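Local atomic coordinates of ATP12 ATPase (Paracoccus denitrificans, PDB entry 2R31), a protein that probably acts as a chaperone in the assembly of the F1 part of ATP synthase. Residues L42-T46 with E47-L51; T167-H170 with D171-L175; L181-A184 with V185-G188; H196-S199 with R200-E203. All coordinates share one frame; numbering follows the deposited sequence. Where two conformers were deposited one is given.

Contact 1. Residues L42-T46 with E47-L51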
ATOM      1  N   LEU A  42      15.707 -14.314  -1.202  0.54 12.45           N
ATOM      2  CA  LEU A  42      15.280 -13.035  -0.723  0.54 11.40           C
ATOM      3  C   LEU A  42      16.408 -12.064  -1.058  0.54 10.01           C
ATOM      4  O   LEU A  42      17.482 -12.095  -0.445  0.54 11.21           O
ATOM      5  CB  LEU A  42      14.969 -12.997   0.771  0.54 12.47           C
ATOM      6  CG  LEU A  42      14.438 -11.664   1.285  0.54 13.71           C
ATOM      7  CD1 LEU A  42      13.014 -11.426   0.825  0.54 16.88           C
ATOM      8  CD2 LEU A  42      14.513 -11.562   2.816  0.54 16.22           C
ATOM      9  N   ARG A  43      16.210 -11.194  -2.034  1.00  9.43           N
ATOM     10  CA  ARG A  43      17.158 -10.177  -2.441  1.00  9.19           C
ATOM     11  C   ARG A  43      16.413  -8.837  -2.441  1.00  9.03           C
ATOM     12  O   ARG A  43      15.318  -8.738  -2.980  1.00 11.48           O
ATOM     13  CB  ARG A  43      17.786 -10.452  -3.794  1.00 10.66           C
ATOM     14  CG  ARG A  43      18.678 -11.667  -3.789  1.00 11.38           C
ATOM     15  CD  ARG A  43      19.968 -11.539  -2.984  1.00 11.73           C
ATOM     16  NE  ARG A  43      20.759 -12.766  -3.079  1.00 11.81           N
ATOM     17  CZ  ARG A  43      20.559 -13.862  -2.337  1.00 11.41           C
ATOM     18  NH1 ARG A  43      19.631 -13.914  -1.401  1.00 11.80           N
ATOM     19  NH2 ARG A  43      21.303 -14.949  -2.527  1.00 13.88           N
ATOM     20  N   LEU A  44      17.014  -7.820  -1.816  1.00  8.21           N
ATOM     21  CA  LEU A  44      16.340  -6.553  -1.562  1.00  8.07           C
ATOM     22  C   LEU A  44      17.015  -5.391  -2.277  1.00  7.74           C
ATOM     23  O   LEU A  44      18.244  -5.396  -2.463  1.00  9.23           O
ATOM     24  CB  LEU A  44      16.373  -6.293  -0.053  1.00  7.77           C
ATOM     25  CG  LEU A  44      15.858  -7.472   0.784  1.00  8.30           C
ATOM     26  CD1 LEU A  44      16.186  -7.185   2.232  1.00  8.94           C
ATOM     27  CD2 LEU A  44      14.376  -7.713   0.571  1.00  7.89           C
ATOM     28  N   PRO A  45      16.258  -4.376  -2.652  1.00  7.42           N
ATOM     29  CA  PRO A  45      16.826  -3.314  -3.515  1.00  7.70           C
ATOM     30  C   PRO A  45      17.698  -2.318  -2.792  1.00  7.80           C
ATOM     31  O   PRO A  45      18.459  -1.600  -3.464  1.00 10.23           O
ATOM     32  CB  PRO A  45      15.592  -2.628  -4.104  1.00  8.92           C
ATOM     33  CG  PRO A  45      14.533  -2.881  -3.077  1.00  9.28           C
ATOM     34  CD  PRO A  45      14.788  -4.277  -2.614  1.00  7.56           C
ATOM     35  N   THR A  46      17.585  -2.184  -1.476  0.92  7.40           N
ATOM     36  CA  THR A  46      18.276  -1.129  -0.723  0.92  7.48           C
ATOM     37  C   THR A  46      18.871  -1.693   0.552  0.92  6.92           C
ATOM     38  O   THR A  46      18.342  -2.592   1.193  0.92  8.05           O
ATOM     39  CB  THR A  46      17.358   0.064  -0.377  0.92  7.48           C
ATOM     40  OG1 THR A  46      16.353  -0.466   0.521  0.92  7.83           O
ATOM     41  CG2 THR A  46      16.680   0.662  -1.583  0.92  7.94           C
ATOM     42  N   GLU A  47      19.946  -1.018   0.986  1.00  7.64           N
ATOM     43  CA  GLU A  47      20.544  -1.274   2.284  1.00  8.08           C
ATOM     44  C   GLU A  47      19.528  -0.952   3.378  1.00  7.11           C
ATOM     45  O   GLU A  47      19.429  -1.681   4.374  1.00  8.11           O
ATOM     46  CB  GLU A  47      21.819  -0.449   2.479  1.00  9.59           C
ATOM     47  CG  GLU A  47      22.549  -0.835   3.759  1.00 11.12           C
ATOM     48  CD  GLU A  47      23.559   0.176   4.259  1.00 17.48           C
ATOM     49  OE1 GLU A  47      23.513   1.347   3.774  1.00 30.21           O
ATOM     50  OE2 GLU A  47      24.367  -0.129   5.134  1.00 19.68           O
ATOM     51  N   ALA A  48      18.773   0.130   3.242  1.00  7.68           N
ATOM     52  CA  ALA A  48      17.849   0.549   4.305  1.00  7.60           C
ATOM     53  C   ALA A  48      16.811  -0.530   4.542  1.00  6.77           C
ATOM     54  O   ALA A  48      16.486  -0.833   5.701  1.00  7.40           O
ATOM     55  CB  ALA A  48      17.166   1.849   3.940  1.00  8.66           C
ATOM     56  N   LEU A  49      16.247  -1.125   3.478  1.00  6.76           N
ATOM     57  CA  LEU A  49      15.291  -2.181   3.684  1.00  6.35           C
ATOM     58  C   LEU A  49      15.965  -3.423   4.285  1.00  5.83           C
ATOM     59  O   LEU A  49      15.398  -4.070   5.181  1.00  6.69           O
ATOM     60  CB  LEU A  49      14.552  -2.565   2.393  1.00  6.35           C
ATOM     61  CG  LEU A  49      13.531  -3.659   2.558  1.00  6.63           C
ATOM     62  CD1 LEU A  49      12.404  -3.276   3.506  1.00  7.09           C
ATOM     63  CD2 LEU A  49      12.930  -4.104   1.238  1.00  7.96           C
ATOM     64  N   ALA A  50      17.156  -3.766   3.817  1.00  6.40           N
ATOM     65  CA  ALA A  50      17.871  -4.919   4.393  1.00  6.63           C
ATOM     66  C   ALA A  50      18.119  -4.737   5.859  1.00  6.42           C
ATOM     67  O   ALA A  50      17.921  -5.671   6.650  1.00  7.24           O
ATOM     68  CB  ALA A  50      19.170  -5.157   3.631  1.00  7.67           C
ATOM     69  N   LEU A  51      18.578  -3.557   6.300  1.00  7.38           N
ATOM     70  CA  LEU A  51      18.818  -3.302   7.717  1.00  7.53           C
ATOM     71  C   LEU A  51      17.523  -3.439   8.511  1.00  7.18           C
ATOM     72  O   LEU A  51      17.522  -3.996   9.624  1.00  8.21           O
ATOM     73  CB  LEU A  51      19.435  -1.931   7.933  1.00  8.58           C
ATOM     74  CG  LEU A  51      20.873  -1.754   7.474  1.00  9.72           C
ATOM     75  CD1 LEU A  51      21.218  -0.266   7.435  1.00 12.61           C
ATOM     76  CD2 LEU A  51      21.835  -2.558   8.359  1.00 12.08           C
TER
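An N-cap opens helix 47-58, and Thr46 supplies it: its hydroxyl OG1 accepts from Leu49 N at 3.0 Å, with an N-H...O angle of 161°. With chi1 at 65°, OG1 is set between the backbone N and the carbonyl carbon of Thr46, a placement that directs the oxygen over the first turn. The same oxygen is hydrogen-bonded to Leu236 O, near the C-terminus of the chain, so the cap also ties the start of this helix to the far end of the sequence. The backbone joins in one residue further on, where Ala50 N reaches Thr46 O at 3.1 Å in a nearly straight bond (165°), the first full helical turn.

Beside these polar bonds lies an apolar patch made by Leu44, whose side chain points toward the first turn. Its two methyls divide the work: CD1 rests on Ala50, 3.6 Å from Ala50 CA and 3.9 Å from Ala50 CB, while CD2 meets Leu49 CD2 at 3.9 Å. The side chains of Leu44 and Leu49 cross at about a right angle and meet through these CD2 methyls. Pro45 CD adds a looser touch on Leu49 CD2. Phe164 of helix 163-174 packs on Leu44, Pro45 and Leu49 together, and Val27 and Trp25 of strand 24-29 lie against Leu44 and Ala50.

Chemically, the amides of Leu49 and Ala50 are both bonded to Thr46, one to its side chain and one to its backbone, and the leucine packing holds the incoming loop against the turn that it caps.

Contact 2. Residues T167-H170 with D171-L175; sequences TALH and DLVTL
The C-terminal turn of helix 163-174 converges on one backbone oxygen, His170 O, which accepts three hydrogen bonds. Thr174 N takes the in-plane approach at 2.9 Å and 167°. Val173 N, at 3.1 Å, and Thr174 OG1, at 3.2 Å, approach well out of the carbonyl plane, from opposite sides of it. The threonine hydroxyl gets there because chi1 of 62° sets OG1 between its own backbone N and carbonyl carbon, and this leaves CG2 over the face of the His170 imidazole. That methyl makes a CH-pi contact, 4.1 Å from the ring centroid and displaced toward the rim.

At the ring edge, His170 ND1 donates to Asp171 OD1 at 2.9 Å. The carboxylate oxygen lies near the imidazole plane and is met on its anti side, although the ring and carboxylate planes are 64° apart. Edge bond and methyl together would restrict rotation of the ring, which also touches Met92 and Leu93 of helix 86-95.

Earlier in the turn, a water bridges the backbone, donating to Thr167 O and accepting from Asp171 N, in place of a direct bond between atoms 4.4 Å apart. The apolar side of the helix faces helix 179-186. There Leu169 and Val173, one turn apart, meet through Leu169 CD1 and Val173 CG2 at 3.6 Å.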
ATOM      1  N   THR A 167       4.811  -2.956  -5.171  1.00  5.73           N
ATOM      2  CA  THR A 167       4.336  -3.744  -4.029  1.00  5.94           C
ATOM      3  C   THR A 167       3.823  -2.816  -2.934  1.00  5.51           C
ATOM      4  O   THR A 167       2.752  -3.045  -2.386  1.00  6.33           O
ATOM      5  CB  THR A 167       5.448  -4.653  -3.513  1.00  6.35           C
ATOM      6  OG1 THR A 167       5.862  -5.545  -4.563  1.00  7.13           O
ATOM      7  CG2 THR A 167       4.952  -5.498  -2.345  1.00  7.19           C
ATOM      8  N   ALA A 168       4.589  -1.783  -2.613  1.00  5.45           N
ATOM      9  CA  ALA A 168       4.183  -0.812  -1.597  1.00  5.78           C
ATOM     10  C   ALA A 168       2.880  -0.090  -2.006  1.00  5.39           C
ATOM     11  O   ALA A 168       1.983   0.125  -1.200  1.00  6.33           O
ATOM     12  CB  ALA A 168       5.264   0.216  -1.365  1.00  6.41           C
ATOM     13  N   LEU A 169       2.789   0.319  -3.284  1.00  5.45           N
ATOM     14  CA  LEU A 169       1.600   1.023  -3.761  1.00  5.56           C
ATOM     15  C   LEU A 169       0.349   0.193  -3.567  1.00  5.12           C
ATOM     16  O   LEU A 169      -0.739   0.728  -3.310  1.00  5.94           O
ATOM     17  CB  LEU A 169       1.776   1.425  -5.230  1.00  5.72           C
ATOM     18  CG  LEU A 169       0.590   2.139  -5.841  1.00  5.67           C
ATOM     19  CD1 LEU A 169       0.344   3.493  -5.177  1.00  6.30           C
ATOM     20  CD2 LEU A 169       0.747   2.316  -7.345  1.00  7.13           C
ATOM     21  N   HIS A 170       0.455  -1.118  -3.774  1.00  5.81           N
ATOM     22  CA  HIS A 170      -0.709  -1.980  -3.872  1.00  5.93           C
ATOM     23  C   HIS A 170      -1.765  -1.684  -2.820  1.00  6.03           C
ATOM     24  O   HIS A 170      -2.915  -1.352  -3.186  1.00  6.64           O
ATOM     25  CB  HIS A 170      -0.238  -3.449  -3.845  1.00  6.66           C
ATOM     26  CG  HIS A 170      -1.334  -4.430  -4.056  1.00  7.29           C
ATOM     27  ND1 HIS A 170      -2.224  -4.761  -3.067  1.00  8.43           N
ATOM     28  CD2 HIS A 170      -1.723  -5.132  -5.116  1.00  9.87           C
ATOM     29  CE1 HIS A 170      -3.101  -5.664  -3.597  1.00  9.90           C
ATOM     30  NE2 HIS A 170      -2.822  -5.928  -4.857  1.00 10.84           N
ATOM     31  N   ASP A 171      -1.453  -1.860  -1.552  1.00  5.97           N
ATOM     32  CA  ASP A 171      -2.498  -1.700  -0.509  1.00  6.21           C
ATOM     33  C   ASP A 171      -2.907  -0.252  -0.309  1.00  5.74           C
ATOM     34  O   ASP A 171      -4.013   0.040   0.143  1.00  6.46           O
ATOM     35  CB  ASP A 171      -2.046  -2.309   0.807  1.00  7.44           C
ATOM     36  CG  ASP A 171      -1.979  -3.809   0.816  1.00  9.18           C
ATOM     37  OD1 ASP A 171      -2.320  -4.464  -0.192  1.00 11.04           O
ATOM     38  OD2 ASP A 171      -1.586  -4.308   1.898  1.00 13.16           O
ATOM     39  N   LEU A 172      -2.006   0.695  -0.626  1.00  5.46           N
ATOM     40  CA  LEU A 172      -2.343   2.115  -0.593  1.00  5.58           C
ATOM     41  C   LEU A 172      -3.420   2.475  -1.608  1.00  5.57           C
ATOM     42  O   LEU A 172      -4.093   3.495  -1.443  1.00  6.98           O
ATOM     43  CB  LEU A 172      -1.077   2.961  -0.784  1.00  5.54           C
ATOM     44  CG  LEU A 172      -0.071   2.857   0.339  1.00  5.93           C
ATOM     45  CD1 LEU A 172       1.264   3.489  -0.103  1.00  7.21           C
ATOM     46  CD2 LEU A 172      -0.548   3.442   1.638  1.00  7.74           C
ATOM     47  N   VAL A 173      -3.597   1.649  -2.637  1.00  5.17           N
ATOM     48  CA  VAL A 173      -4.663   1.780  -3.605  1.00  5.21           C
ATOM     49  C   VAL A 173      -5.870   0.930  -3.226  1.00  5.34           C
ATOM     50  O   VAL A 173      -6.994   1.391  -3.172  1.00  6.12           O
ATOM     51  CB  VAL A 173      -4.185   1.405  -5.034  1.00  5.44           C
ATOM     52  CG1 VAL A 173      -5.323   1.368  -6.032  1.00  6.21           C
ATOM     53  CG2 VAL A 173      -3.092   2.383  -5.466  1.00  6.26           C
ATOM     54  N   THR A 174      -5.633  -0.382  -2.998  1.00  6.11           N
ATOM     55  CA  THR A 174      -6.763  -1.304  -2.874  1.00  7.17           C
ATOM     56  C   THR A 174      -7.518  -1.150  -1.596  1.00  7.42           C
ATOM     57  O   THR A 174      -8.766  -1.358  -1.578  1.00  8.73           O
ATOM     58  CB  THR A 174      -6.324  -2.776  -3.088  1.00  8.45           C
ATOM     59  OG1 THR A 174      -5.390  -3.095  -2.056  1.00  8.70           O
ATOM     60  CG2 THR A 174      -5.670  -2.986  -4.428  1.00  9.18           C
ATOM     61  N   LEU A 175      -6.879  -0.826  -0.488  0.66  6.94           N
ATOM     62  CA  LEU A 175      -7.621  -0.775   0.765  0.66  8.50           C
ATOM     63  C   LEU A 175      -8.551   0.438   0.770  0.66  7.70           C
ATOM     64  O   LEU A 175      -9.768   0.269   1.030  0.66  9.66           O
ATOM     65  CB  LEU A 175      -6.674  -0.935   1.959  0.66  9.80           C
ATOM     66  CG  LEU A 175      -5.730  -2.159   1.911  0.66  8.96           C
ATOM     67  CD1 LEU A 175      -4.835  -2.178   3.141  0.66 10.56           C
ATOM     68  CD2 LEU A 175      -6.466  -3.485   1.748  0.66 13.19           C
TER
HETATM   69  O   HOH W   1       1.029  -2.781  -0.269  1.00  9.46           O

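Contact 3. Residues L181-A184 with V185-G188; sequences LGLA and VIRG
A Schellman motif ends helix 179-186: Gly188, with a positive phi of 83°, is the first residue to leave helical geometry, and Gly188 N donates back to Val185 O at 3.1 Å. The tight part is the buried turn before it. Arg187 N donates to Leu183 O at 2.8 Å, and Ile186 N reaches Gly182 O at 3.1 Å in an almost straight bond (169°). Aliphatic carbons crowd the carbonyl oxygens of this turn: Val185 CG2 sits 3.4 Å from Leu181 O, and Arg187 CB and CG both press on Leu183 O. Ala184, small and buried, faces Leu123 and Trp126 of helix 110-130.

Leu183 and Ile186 add a lighter contact to this buried part, side by side and pointing the same way, with Ile186 CD1 4.1 Å from Leu183 CD2. Ile186 CG1 stands between its backbone N and carbonyl carbon (chi1 66°), which brings it near Leu183 O and sends CD1 on to the leucine. An alanine at Ile186 would lose that methyl contact and the packing on Trp234 of helix 214-236, and is likely to open a gap beside Leu183.

The solvent side is looser: Gly188 is exposed, and Arg187, partly exposed, bends at chi2 and carries its guanidinium to a salt bridge with Glu157. One face of that group lies over Ile186 CD1, offset toward the rim.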
ATOM      1  N   LEU A 181      -5.447   8.393  -4.184  1.00  5.75           N
ATOM      2  CA  LEU A 181      -4.899   8.432  -2.835  1.00  6.00           C
ATOM      3  C   LEU A 181      -3.629   7.644  -2.712  1.00  5.70           C
ATOM      4  O   LEU A 181      -2.685   8.045  -1.996  1.00  6.73           O
ATOM      5  CB  LEU A 181      -5.914   7.927  -1.803  1.00  6.29           C
ATOM      6  CG  LEU A 181      -7.179   8.781  -1.613  1.00  6.96           C
ATOM      7  CD1 LEU A 181      -8.083   8.117  -0.589  1.00  8.01           C
ATOM      8  CD2 LEU A 181      -6.849  10.199  -1.204  1.00  9.04           C
ATOM      9  N   GLY A 182      -3.511   6.491  -3.389  1.00  5.67           N
ATOM     10  CA  GLY A 182      -2.275   5.742  -3.315  1.00  5.78           C
ATOM     11  C   GLY A 182      -1.090   6.484  -3.943  1.00  5.54           C
ATOM     12  O   GLY A 182       0.003   6.539  -3.367  1.00  5.81           O
ATOM     13  N   LEU A 183      -1.321   7.042  -5.140  1.00  5.64           N
ATOM     14  CA  LEU A 183      -0.272   7.824  -5.785  1.00  5.47           C
ATOM     15  C   LEU A 183       0.097   9.051  -4.950  1.00  5.60           C
ATOM     16  O   LEU A 183       1.265   9.425  -4.878  1.00  6.34           O
ATOM     17  CB  LEU A 183      -0.664   8.246  -7.204  1.00  5.99           C
ATOM     18  CG  LEU A 183      -0.780   7.090  -8.202  1.00  6.05           C
ATOM     19  CD1 LEU A 183      -1.304   7.610  -9.520  1.00  7.30           C
ATOM     20  CD2 LEU A 183       0.514   6.363  -8.392  1.00  7.04           C
ATOM     21  N   ALA A 184      -0.894   9.694  -4.312  1.00  5.71           N
ATOM     22  CA  ALA A 184      -0.590  10.872  -3.505  1.00  6.03           C
ATOM     23  C   ALA A 184       0.296  10.523  -2.339  1.00  6.03           C
ATOM     24  O   ALA A 184       1.137  11.354  -1.935  1.00  6.97           O
ATOM     25  CB  ALA A 184      -1.888  11.521  -3.052  1.00  6.82           C
ATOM     26  N   VAL A 185       0.182   9.323  -1.774  1.00  5.88           N
ATOM     27  CA  VAL A 185       1.073   8.906  -0.694  1.00  6.02           C
ATOM     28  C   VAL A 185       2.477   8.692  -1.263  1.00  6.01           C
ATOM     29  O   VAL A 185       3.469   9.231  -0.760  1.00  7.93           O
ATOM     30  CB  VAL A 185       0.548   7.674   0.043  1.00  5.92           C
ATOM     31  CG1 VAL A 185       1.616   7.169   1.028  1.00  6.68           C
ATOM     32  CG2 VAL A 185      -0.752   7.986   0.747  1.00  6.43           C
ATOM     33  N   ILE A 186       2.625   7.861  -2.303  1.00  5.80           N
ATOM     34  CA  ILE A 186       3.978   7.536  -2.757  1.00  6.27           C
ATOM     35  C   ILE A 186       4.672   8.746  -3.382  1.00  6.77           C
ATOM     36  O   ILE A 186       5.909   8.809  -3.374  1.00  7.77           O
ATOM     37  CB  ILE A 186       4.006   6.302  -3.685  1.00  6.25           C
ATOM     38  CG1 ILE A 186       3.320   6.485  -5.002  1.00  6.62           C
ATOM     39  CG2 ILE A 186       3.503   5.062  -2.932  1.00  6.62           C
ATOM     40  CD1 ILE A 186       3.774   5.520  -6.096  1.00  7.48           C
ATOM     41  N   ARG A 187       3.904   9.707  -3.913  1.00  6.65           N
ATOM     42  CA  ARG A 187       4.470  10.936  -4.524  1.00  7.94           C
ATOM     43  C   ARG A 187       4.605  12.062  -3.509  1.00  9.16           C
ATOM     44  O   ARG A 187       5.051  13.159  -3.913  1.00 12.15           O
ATOM     45  CB  ARG A 187       3.697  11.337  -5.764  1.00  8.91           C
ATOM     46  CG  ARG A 187       3.701  10.302  -6.876  1.00  8.43           C
ATOM     47  CD  ARG A 187       5.030   9.683  -7.192  1.00  8.89           C
ATOM     48  NE  ARG A 187       5.047   8.897  -8.407  1.00  9.45           N
ATOM     49  CZ  ARG A 187       6.032   8.072  -8.731  1.00  9.32           C
ATOM     50  NH1 ARG A 187       5.993   7.468  -9.929  1.00 10.57           N
ATOM     51  NH2 ARG A 187       7.041   7.834  -7.902  1.00  9.34           N
ATOM     52  N   GLY A 188       4.272  11.859  -2.256  1.00  9.07           N
ATOM     53  CA  GLY A 188       4.547  12.834  -1.221  1.00 10.44           C
ATOM     54  C   GLY A 188       3.574  13.965  -1.066  1.00  9.65           C
ATOM     55  O   GLY A 188       3.877  14.883  -0.312  1.00 14.61           O
TER

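Contact 4. Residues H196-S199 with R200-E203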
ATOM      1  N   HIS A 196      -5.928   7.695   4.669  1.00  7.31           N
ATOM      2  CA  HIS A 196      -6.925   6.880   5.385  1.00  7.59           C
ATOM      3  C   HIS A 196      -8.123   7.725   5.815  1.00  8.12           C
ATOM      4  O   HIS A 196      -9.296   7.377   5.552  1.00  8.50           O
ATOM      5  CB  HIS A 196      -6.233   6.230   6.585  1.00  8.94           C
ATOM      6  CG  HIS A 196      -7.177   5.435   7.422  1.00  9.45           C
ATOM      7  ND1 HIS A 196      -7.773   4.282   7.005  1.00 12.99           N
ATOM      8  CD2 HIS A 196      -7.581   5.743   8.689  1.00  9.98           C
ATOM      9  CE1 HIS A 196      -8.519   3.849   8.045  1.00 12.78           C
ATOM     10  NE2 HIS A 196      -8.426   4.692   9.035  1.00 12.38           N
ATOM     11  N   ALA A 197      -7.860   8.873   6.437  1.00  7.93           N
ATOM     12  CA  ALA A 197      -8.944   9.758   6.861  1.00  8.82           C
ATOM     13  C   ALA A 197      -9.786  10.194   5.664  1.00  8.36           C
ATOM     14  O   ALA A 197     -11.058  10.159   5.718  1.00  9.94           O
ATOM     15  CB  ALA A 197      -8.378  10.929   7.629  1.00  9.98           C
ATOM     16  N   LEU A 198      -9.144  10.605   4.585  1.00  7.74           N
ATOM     17  CA  LEU A 198      -9.896  11.051   3.400  1.00  8.12           C
ATOM     18  C   LEU A 198     -10.792   9.948   2.870  1.00  8.41           C
ATOM     19  O   LEU A 198     -11.894  10.188   2.392  1.00  9.67           O
ATOM     20  CB  LEU A 198      -8.964  11.545   2.291  1.00  8.33           C
ATOM     21  CG  LEU A 198      -8.257  12.843   2.578  1.00  8.60           C
ATOM     22  CD1 LEU A 198      -7.236  13.125   1.478  1.00 10.38           C
ATOM     23  CD2 LEU A 198      -9.246  14.008   2.690  1.00 11.18           C
ATOM     24  N   SER A 199     -10.294   8.708   2.936  1.00  7.72           N
ATOM     25  CA  SER A 199     -11.026   7.594   2.374  1.00  8.59           C
ATOM     26  C   SER A 199     -12.310   7.280   3.147  1.00  9.19           C
ATOM     27  O   SER A 199     -13.183   6.625   2.622  1.00 12.42           O
ATOM     28  CB  SER A 199     -10.184   6.340   2.306  1.00  9.30           C
ATOM     29  OG  SER A 199     -10.019   5.715   3.582  1.00  9.23           O
ATOM     30  N   ARG A 200     -12.373   7.745   4.394  1.00  8.42           N
ATOM     31  CA  ARG A 200     -13.466   7.446   5.331  1.00  9.36           C
ATOM     32  C   ARG A 200     -14.521   8.532   5.421  1.00  8.65           C
ATOM     33  O   ARG A 200     -15.357   8.451   6.327  1.00  9.96           O
ATOM     34  CB  ARG A 200     -12.918   7.165   6.726  1.00 11.77           C
ATOM     35  CG  ARG A 200     -12.047   5.994   6.861  1.00 13.71           C
ATOM     36  CD  ARG A 200     -11.822   5.723   8.319  1.00 21.28           C
ATOM     37  NE  ARG A 200     -13.005   5.262   8.964  1.00 24.09           N
ATOM     38  CZ  ARG A 200     -13.608   5.140  10.082  1.00 20.51           C
ATOM     39  NH1 ARG A 200     -13.066   5.659  11.188  1.00 27.33           N
ATOM     40  NH2 ARG A 200     -14.803   4.574  10.335  1.00 25.64           N
ATOM     41  N   ILE A 201     -14.540   9.513   4.541  1.00  8.47           N
ATOM     42  CA  ILE A 201     -15.485  10.619   4.721  1.00  8.42           C
ATOM     43  C   ILE A 201     -16.910  10.136   4.816  1.00  8.86           C
ATOM     44  O   ILE A 201     -17.657  10.629   5.688  1.00  9.32           O
ATOM     45  CB  ILE A 201     -15.280  11.706   3.613  1.00  8.92           C
ATOM     46  CG1 ILE A 201     -13.995  12.482   3.883  1.00 10.11           C
ATOM     47  CG2 ILE A 201     -16.477  12.601   3.483  1.00 10.52           C
ATOM     48  CD1 ILE A 201     -13.574  13.461   2.791  1.00 11.62           C
ATOM     49  N   ASP A 202     -17.388   9.191   4.003  0.61  9.87           N
ATOM     50  CA  ASP A 202     -18.769   8.707   4.075  0.61 10.59           C
ATOM     51  C   ASP A 202     -19.090   8.008   5.404  0.61 10.37           C
ATOM     52  O   ASP A 202     -20.116   8.284   6.040  0.61 10.28           O
ATOM     53  CB  ASP A 202     -19.151   7.754   2.964  0.61 11.62           C
ATOM     54  CG  ASP A 202     -19.154   8.381   1.598  0.61 11.40           C
ATOM     55  OD1 ASP A 202     -18.697   9.526   1.530  0.61 11.21           O
ATOM     56  OD2 ASP A 202     -19.595   7.693   0.640  0.61 12.09           O
ATOM     57  N   GLU A 203     -18.187   7.091   5.772  1.00 10.77           N
ATOM     58  CA  GLU A 203     -18.447   6.363   7.026  0.63 12.12           C
ATOM     59  C   GLU A 203     -18.404   7.315   8.217  1.00 10.39           C
ATOM     60  O   GLU A 203     -19.192   7.142   9.137  1.00 11.17           O
ATOM     61  CB  GLU A 203     -17.455   5.214   7.148  0.63 14.21           C
ATOM     62  CG  GLU A 203     -17.252   4.567   8.489  0.63 18.35           C
ATOM     63  CD  GLU A 203     -16.151   3.524   8.368  0.63 24.65           C
ATOM     64  OE1 GLU A 203     -15.001   3.682   7.898  0.63 30.77           O
ATOM     65  OE2 GLU A 203     -16.539   2.410   8.790  0.63 32.12           O
TER
HETATM   66  O   HOH W   2     -15.767   7.685   1.863  1.00 11.86           O
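The junction between helix 192-199 and helix 201-210 turns on Arg200, the N-cap residue of the second helix. In place of a single straight helical bond, Arg200 N donates to Ala197 O at 3.1 Å, from well above the carbonyl plane, and has a weak second bond to His196 O. Ile201 N makes another weak bond, to Leu198 O. Ser199 OG gives a short bond of 2.7 Å to His196 O, while a water spans the corner, donating to Ser199 O and accepting from Asp202 N.

Among charged groups, in the conformer of Glu203 described, Arg200 NE donates to Glu203 OE1 at 2.8 Å, and Arg200 NH2 forms a salt bridge with that same oxygen at 2.6 Å. The carboxylate oxygen lies nearly in the guanidinium plane, yet is itself approached from above its own plane. Glu217 holds Arg200 NH1 in a further salt bridge.

The van der Waals contacts run along the arginine stem. Arg200 and His196 lie side by side, pointing the same way: CG stands over one face of the imidazole, offset toward the rim, and Arg200 CD comes 3.6 Å from His196 NE2. A bend at chi3 (69°) then turns the guanidinium toward Glu203. A leucine at Arg200 would probably leave Glu217, and Glu203 in this conformer, without their positive partner.

Around the junction, helix 214-236 packs on His196 and Arg200 through Ala220, helix 110-130 meets Leu198 and Ile201, and Leu181 of helix 179-186 touches Leu198 and Ser199.

In the fold
Contacts 1 to 4 follow in series along the chain, each closing before the next opens. Contact 1 stands apart at the start of helix 47-58, beside the antiparallel sheet; its centre is about 33 Å from that of contact 4, on opposite sides of the chain's centre. Contacts 2 and 3 lie on helices 163-174 and 179-186, and contact 4 at the junction of 192-199 with 201-210. Contacts 2 and 3, with centres about 10 Å apart, touch where Leu169 CD1 comes 3.5 Å from Gly182 C, and contact 3 reaches contact 4 through Leu181 CD2 and Leu198 CD1 at 4.0 Å. Helix 214-236 touches all three, giving these consecutive turns a common packing partner.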